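Local coordinates for muramidase (PDB 6ZM8), which hydrolyses the glycan backbone of bacterial peptidoglycan as a fungal lysozyme of glycoside hydrolase family 25, at residues A[81-92]-A[124-133]. Numbering follows the deposited sequence.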
ATOM      1  N   GLY A  81      -4.467  -9.250  -4.019  1.00  6.48           N
ATOM      2  CA  GLY A  81      -3.099  -8.762  -4.136  1.00  6.36           C
ATOM      3  C   GLY A  81      -2.274  -9.456  -5.203  1.00  6.26           C
ATOM      4  O   GLY A  81      -1.052  -9.217  -5.284  1.00  7.79           O
ATOM      5  N   GLY A  82      -2.880 -10.279  -6.050  1.00  6.75           N
ATOM      6  CA  GLY A  82      -2.144 -10.874  -7.152  1.00  7.53           C
ATOM      7  C   GLY A  82      -1.676  -9.811  -8.136  1.00  7.26           C
ATOM      8  O   GLY A  82      -2.275  -8.747  -8.272  1.00  9.51           O
ATOM      9  N   TRP A  83      -0.623 -10.127  -8.847  1.00  7.48           N
ATOM     10  CA  TRP A  83      -0.000  -9.192  -9.775  1.00  6.98           C
ATOM     11  C   TRP A  83       0.015  -9.803 -11.178  1.00  7.42           C
ATOM     12  O   TRP A  83       0.120 -10.981 -11.330  1.00  9.90           O
ATOM     13  CB  TRP A  83       1.386  -8.797  -9.284  1.00  7.62           C
ATOM     14  CG  TRP A  83       2.090  -7.848 -10.198  1.00  6.68           C
ATOM     15  CD1 TRP A  83       1.881  -6.500 -10.331  1.00  6.45           C
ATOM     16  CD2 TRP A  83       3.100  -8.195 -11.161  1.00  6.69           C
ATOM     17  NE1 TRP A  83       2.714  -6.000 -11.305  1.00  6.49           N
ATOM     18  CE2 TRP A  83       3.481  -7.000 -11.830  1.00  6.57           C
ATOM     19  CE3 TRP A  83       3.763  -9.377 -11.479  1.00  7.86           C
ATOM     20  CZ2 TRP A  83       4.488  -6.969 -12.789  1.00  7.38           C
ATOM     21  CZ3 TRP A  83       4.778  -9.345 -12.409  1.00  8.68           C
ATOM     22  CH2 TRP A  83       5.142  -8.154 -13.052  1.00  8.23           C
ATOM     23  N   SER A  84      -0.045  -8.998 -12.206  0.50  8.97           N
ATOM     24  CA  SER A  84       0.330  -9.494 -13.550  0.50 10.25           C
ATOM     25  C   SER A  84       0.977  -8.316 -14.267  0.50  8.66           C
ATOM     26  O   SER A  84       0.683  -7.162 -13.974  0.50  8.52           O
ATOM     27  CB  SER A  84      -0.792 -10.138 -14.306  0.50 13.45           C
ATOM     28  OG  SER A  84      -1.652  -9.170 -14.857  0.50 17.04           O
ATOM     29  N   LYS A  85       1.822  -8.668 -15.226  1.00  7.86           N
ATOM     30  CA  LYS A  85       2.722  -7.764 -15.964  1.00  7.74           C
ATOM     31  C   LYS A  85       1.975  -7.187 -17.192  1.00  8.25           C
ATOM     32  O   LYS A  85       2.399  -7.316 -18.316  1.00  9.23           O
ATOM     33  CB  LYS A  85       4.032  -8.442 -16.356  1.00  7.67           C
ATOM     34  CG  LYS A  85       5.127  -7.419 -16.695  1.00  7.63           C
ATOM     35  CD  LYS A  85       6.198  -8.004 -17.594  1.00  7.93           C
ATOM     36  CE  LYS A  85       7.300  -7.050 -17.954  1.00  8.34           C
ATOM     37  NZ  LYS A  85       8.194  -6.798 -16.797  1.00  8.50           N
ATOM     38  N   ASP A  86       0.911  -6.468 -16.918  1.00 10.49           N
ATOM     39  CA  ASP A  86       0.013  -5.898 -17.943  1.00 11.54           C
ATOM     40  C   ASP A  86       0.149  -4.406 -18.043  1.00  9.98           C
ATOM     41  O   ASP A  86      -0.578  -3.776 -18.815  1.00 10.62           O
ATOM     42  CB  ASP A  86      -1.438  -6.326 -17.727  1.00 12.36           C
ATOM     43  CG  ASP A  86      -2.047  -5.934 -16.370  1.00 11.19           C
ATOM     44  OD1 ASP A  86      -1.326  -5.237 -15.602  1.00  9.15           O
ATOM     45  OD2 ASP A  86      -3.221  -6.378 -16.034  1.00 14.80           O
ATOM     46  N   GLY A  87       1.103  -3.815 -17.313  1.00  9.60           N
ATOM     47  CA  GLY A  87       1.358  -2.372 -17.335  1.00  9.86           C
ATOM     48  C   GLY A  87       0.391  -1.566 -16.518  1.00  8.75           C
ATOM     49  O   GLY A  87       0.584  -0.363 -16.420  1.00  9.80           O
ATOM     50  N   ILE A  88      -0.623  -2.214 -15.901  1.00  7.82           N
ATOM     51  CA  ILE A  88      -1.621  -1.464 -15.166  1.00  7.33           C
ATOM     52  C   ILE A  88      -1.809  -1.997 -13.743  1.00  6.23           C
ATOM     53  O   ILE A  88      -2.708  -1.526 -13.054  1.00  6.72           O
ATOM     54  CB  ILE A  88      -2.977  -1.398 -15.884  1.00  8.11           C
ATOM     55  CG1 ILE A  88      -3.589  -2.769 -16.108  1.00  8.53           C
ATOM     56  CG2 ILE A  88      -2.834  -0.594 -17.180  1.00  9.38           C
ATOM     57  CD1 ILE A  88      -5.076  -2.736 -16.411  1.00 10.40           C
ATOM     58  N   THR A  89      -0.973  -2.939 -13.305  1.00  6.06           N
ATOM     59  CA  THR A  89      -1.118  -3.521 -11.975  1.00  5.72           C
ATOM     60  C   THR A  89       0.073  -3.135 -11.133  1.00  5.33           C
ATOM     61  O   THR A  89       1.219  -3.515 -11.406  1.00  5.97           O
ATOM     62  CB  THR A  89      -1.270  -5.049 -12.027  1.00  6.75           C
ATOM     63  OG1 THR A  89      -2.252  -5.421 -12.996  1.00  7.63           O
ATOM     64  CG2 THR A  89      -1.726  -5.565 -10.681  1.00  7.28           C
ATOM     65  N   LEU A  90      -0.179  -2.336 -10.092  1.00  5.23           N
ATOM     66  CA  LEU A  90       0.874  -2.003  -9.153  1.00  5.18           C
ATOM     67  C   LEU A  90       1.175  -3.214  -8.271  1.00  4.91           C
ATOM     68  O   LEU A  90       0.289  -4.034  -7.983  1.00  5.45           O
ATOM     69  CB  LEU A  90       0.425  -0.833  -8.263  1.00  5.33           C
ATOM     70  CG  LEU A  90       0.246   0.485  -9.034  1.00  6.32           C
ATOM     71  CD1 LEU A  90      -0.442   1.524  -8.163  1.00  7.83           C
ATOM     72  CD2 LEU A  90       1.560   0.999  -9.569  1.00  7.85           C
ATOM     73  N   PRO A  91       2.408  -3.326  -7.768  1.00  4.99           N
ATOM     74  CA  PRO A  91       2.666  -4.317  -6.735  1.00  5.17           C
ATOM     75  C   PRO A  91       1.764  -4.026  -5.532  1.00  4.85           C
ATOM     76  O   PRO A  91       1.490  -2.875  -5.197  1.00  5.24           O
ATOM     77  CB  PRO A  91       4.143  -4.111  -6.402  1.00  5.98           C
ATOM     78  CG  PRO A  91       4.369  -2.629  -6.731  1.00  6.41           C
ATOM     79  CD  PRO A  91       3.539  -2.385  -7.960  1.00  5.62           C
ATOM     80  N   GLY A  92       1.326  -5.090  -4.862  1.00  4.82           N
ATOM     81  CA  GLY A  92       0.506  -4.913  -3.677  1.00  4.83           C
ATOM     82  C   GLY A  92       1.272  -4.140  -2.600  1.00  4.62           C
ATOM     83  O   GLY A  92       2.513  -4.200  -2.517  1.00  5.13           O
ATOM     84  N   TYR A 124       5.449 -12.627  -0.149  1.00  5.51           N
ATOM     85  CA  TYR A 124       4.720 -11.980  -1.237  1.00  5.45           C
ATOM     86  C   TYR A 124       5.536 -12.015  -2.546  1.00  5.41           C
ATOM     87  O   TYR A 124       5.002 -12.265  -3.611  1.00  5.71           O
ATOM     88  CB  TYR A 124       4.362 -10.539  -0.827  1.00  5.69           C
ATOM     89  CG  TYR A 124       3.514  -9.842  -1.875  1.00  5.34           C
ATOM     90  CD1 TYR A 124       2.144 -10.068  -1.956  1.00  5.64           C
ATOM     91  CD2 TYR A 124       4.097  -8.977  -2.795  1.00  5.63           C
ATOM     92  CE1 TYR A 124       1.371  -9.461  -2.932  1.00  5.59           C
ATOM     93  CE2 TYR A 124       3.330  -8.356  -3.775  1.00  5.65           C
ATOM     94  CZ  TYR A 124       1.964  -8.603  -3.850  1.00  5.31           C
ATOM     95  OH  TYR A 124       1.255  -7.990  -4.849  1.00  5.93           O
ATOM     96  N   HIS A 125       6.837 -11.739  -2.422  1.00  5.45           N
ATOM     97  CA  HIS A 125       7.721 -11.770  -3.614  1.00  5.59           C
ATOM     98  C   HIS A 125       7.835 -13.198  -4.190  1.00  5.70           C
ATOM     99  O   HIS A 125       7.852 -13.366  -5.408  1.00  5.98           O
ATOM    100  CB  HIS A 125       9.076 -11.201  -3.207  1.00  6.47           C
ATOM    101  CG  HIS A 125      10.102 -11.258  -4.285  1.00  6.30           C
ATOM    102  ND1 HIS A 125      10.987 -12.299  -4.371  1.00  7.87           N
ATOM    103  CD2 HIS A 125      10.375 -10.412  -5.277  1.00  7.02           C
ATOM    104  CE1 HIS A 125      11.791 -12.074  -5.431  1.00  8.76           C
ATOM    105  NE2 HIS A 125      11.431 -10.937  -6.000  1.00  8.50           N
ATOM    106  N   GLY A 126       7.916 -14.198  -3.327  1.00  6.02           N
ATOM    107  CA  GLY A 126       7.974 -15.564  -3.810  1.00  6.66           C
ATOM    108  C   GLY A 126       6.716 -15.985  -4.540  1.00  6.42           C
ATOM    109  O   GLY A 126       6.760 -16.808  -5.460  1.00  7.33           O
ATOM    110  N   ILE A 127       5.563 -15.460  -4.113  1.00  6.38           N
ATOM    111  CA  ILE A 127       4.300 -15.808  -4.749  1.00  6.63           C
ATOM    112  C   ILE A 127       4.148 -15.056  -6.080  1.00  6.44           C
ATOM    113  O   ILE A 127       3.809 -15.635  -7.095  1.00  7.39           O
ATOM    114  CB  ILE A 127       3.098 -15.529  -3.826  1.00  7.12           C
ATOM    115  CG1 ILE A 127       3.163 -16.430  -2.594  1.00  8.91           C
ATOM    116  CG2 ILE A 127       1.799 -15.727  -4.567  1.00  8.04           C
ATOM    117  CD1 ILE A 127       2.251 -16.009  -1.482  1.00 10.86           C
ATOM    118  N   THR A 128       4.321 -13.731  -6.026  1.00  5.78           N
ATOM    119  CA  THR A 128       3.907 -12.869  -7.117  1.00  5.93           C
ATOM    120  C   THR A 128       5.020 -12.473  -8.079  1.00  5.71           C
ATOM    121  O   THR A 128       4.691 -11.993  -9.183  1.00  6.51           O
ATOM    122  CB  THR A 128       3.269 -11.561  -6.595  1.00  6.17           C
ATOM    123  OG1 THR A 128       4.286 -10.730  -6.021  1.00  5.87           O
ATOM    124  CG2 THR A 128       2.118 -11.791  -5.655  1.00  6.62           C
ATOM    125  N   SER A 129       6.272 -12.569  -7.646  1.00  5.52           N
ATOM    126  CA  SER A 129       7.473 -12.042  -8.291  1.00  5.78           C
ATOM    127  C   SER A 129       7.792 -10.601  -7.898  1.00  5.71           C
ATOM    128  O   SER A 129       8.849 -10.099  -8.322  1.00  6.71           O
ATOM    129  CB  SER A 129       7.484 -12.157  -9.828  1.00  6.32           C
ATOM    130  OG  SER A 129       6.824 -11.085 -10.476  1.00  6.85           O
ATOM    131  N   ARG A 130       6.927  -9.940  -7.133  1.00  5.45           N
ATOM    132  CA  ARG A 130       7.116  -8.536  -6.824  1.00  5.56           C
ATOM    133  C   ARG A 130       7.412  -8.315  -5.345  1.00  5.35           C
ATOM    134  O   ARG A 130       6.800  -8.932  -4.468  1.00  5.75           O
ATOM    135  CB  ARG A 130       5.838  -7.737  -7.120  1.00  6.12           C
ATOM    136  CG  ARG A 130       5.433  -7.753  -8.602  1.00  7.20           C
ATOM    137  CD  ARG A 130       6.556  -7.218  -9.499  1.00  8.21           C
ATOM    138  NE  ARG A 130       7.014  -5.894  -9.108  1.00  8.28           N
ATOM    139  CZ  ARG A 130       6.502  -4.734  -9.527  1.00  7.64           C
ATOM    140  NH1 ARG A 130       5.548  -4.733 -10.473  1.00  7.77           N
ATOM    141  NH2 ARG A 130       6.978  -3.577  -9.072  1.00  8.09           N
ATOM    142  N   TRP A 131       8.337  -7.384  -5.085  1.00  5.48           N
ATOM    143  CA  TRP A 131       8.458  -6.847  -3.739  1.00  5.60           C
ATOM    144  C   TRP A 131       7.268  -5.902  -3.509  1.00  5.34           C
ATOM    145  O   TRP A 131       6.952  -5.080  -4.359  1.00  6.08           O
ATOM    146  CB  TRP A 131       9.769  -6.080  -3.549  1.00  6.37           C
ATOM    147  CG  TRP A 131      10.972  -6.951  -3.736  1.00  6.73           C
ATOM    148  CD1 TRP A 131      11.851  -6.915  -4.775  1.00  8.56           C
ATOM    149  CD2 TRP A 131      11.404  -8.028  -2.906  1.00  7.33           C
ATOM    150  NE1 TRP A 131      12.796  -7.895  -4.638  1.00 10.36           N
ATOM    151  CE2 TRP A 131      12.544  -8.596  -3.500  1.00  9.43           C
ATOM    152  CE3 TRP A 131      10.927  -8.588  -1.728  1.00  8.78           C
ATOM    153  CZ2 TRP A 131      13.210  -9.696  -2.951  1.00 12.26           C
ATOM    154  CZ3 TRP A 131      11.598  -9.675  -1.192  1.00 11.53           C
ATOM    155  CH2 TRP A 131      12.724 -10.228  -1.792  1.00 12.89           C
ATOM    156  N   PRO A 132       6.599  -6.009  -2.365  1.00  5.21           N
ATOM    157  CA  PRO A 132       5.469  -5.129  -2.102  1.00  5.12           C
ATOM    158  C   PRO A 132       5.944  -3.714  -1.789  1.00  4.70           C
ATOM    159  O   PRO A 132       7.056  -3.474  -1.314  1.00  5.63           O
ATOM    160  CB  PRO A 132       4.787  -5.775  -0.909  1.00  5.77           C
ATOM    161  CG  PRO A 132       5.953  -6.396  -0.157  1.00  6.58           C
ATOM    162  CD  PRO A 132       6.897  -6.897  -1.234  1.00  5.92           C
ATOM    163  N   VAL A 133       5.025  -2.766  -2.016  1.00  4.57           N
ATOM    164  CA  VAL A 133       5.152  -1.434  -1.450  1.00  4.55           C
ATOM    165  C   VAL A 133       4.900  -1.512   0.057  1.00  4.52           C
ATOM    166  O   VAL A 133       4.086  -2.335   0.507  1.00  5.36           O
ATOM    167  CB  VAL A 133       4.107  -0.540  -2.158  1.00  4.76           C
ATOM    168  CG1 VAL A 133       3.893   0.806  -1.477  1.00  5.61           C
ATOM    169  CG2 VAL A 133       4.513  -0.330  -3.617  1.00  5.61           C
TER
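Trp-83 holds CG anti to its own N, while Arg-130 folds back at chi2 (-57°) and again at chi3; the two torsion sets lay the arginine methylenes over one face of the indole. The contact belongs to the TIM-barrel-like fold of family 25, where the loop leading into strand 93-95 meets the end of helix 110-128 and the turn into the next parallel strand, 133-136. Arg-130 CD sits 3.7 Å from the centroid of the six-membered ring of Trp-83, almost on its normal, a CH-pi contact. Beyond it the guanidinium stands nearly upright on the indole, planes 88° apart, with Pro-91 packed over one guanidinium face. Arg-130 NH1 and Trp-83 NE1 approach to 3.2 Å, but both are donors; the indole N-H goes to Ala-205 O and, weakly, to Thr-89 O, and Arg-130 NH2 bonds Leu-204 O, tying both side chains to helix 198-206. With an alanine here in place of Trp-83, the Arg-130 methylenes would probably lose the face they rest on, and Ala-205 O its indole donor. Thr-128 OG1 accepts from Arg-130 N, forming an ST turn just where the helix gives way to the turn before strand 133-136. Deeper in, Tyr-124 OH is gripped twice: it donates to Gly-81 O at 2.6 Å, in the carbonyl plane, and accepts from Gly-92 N at 2.9 Å, so one buried hydroxyl clasps both ends of the loop. Pro-91 CG also touches Val-133 CG2 at 3.9 Å, the two side chains crossing at a slant. Where the neighbouring strands begin, Val-133 N donates to Gly-92 O at 2.9 Å, with an N-H...O angle of 138°.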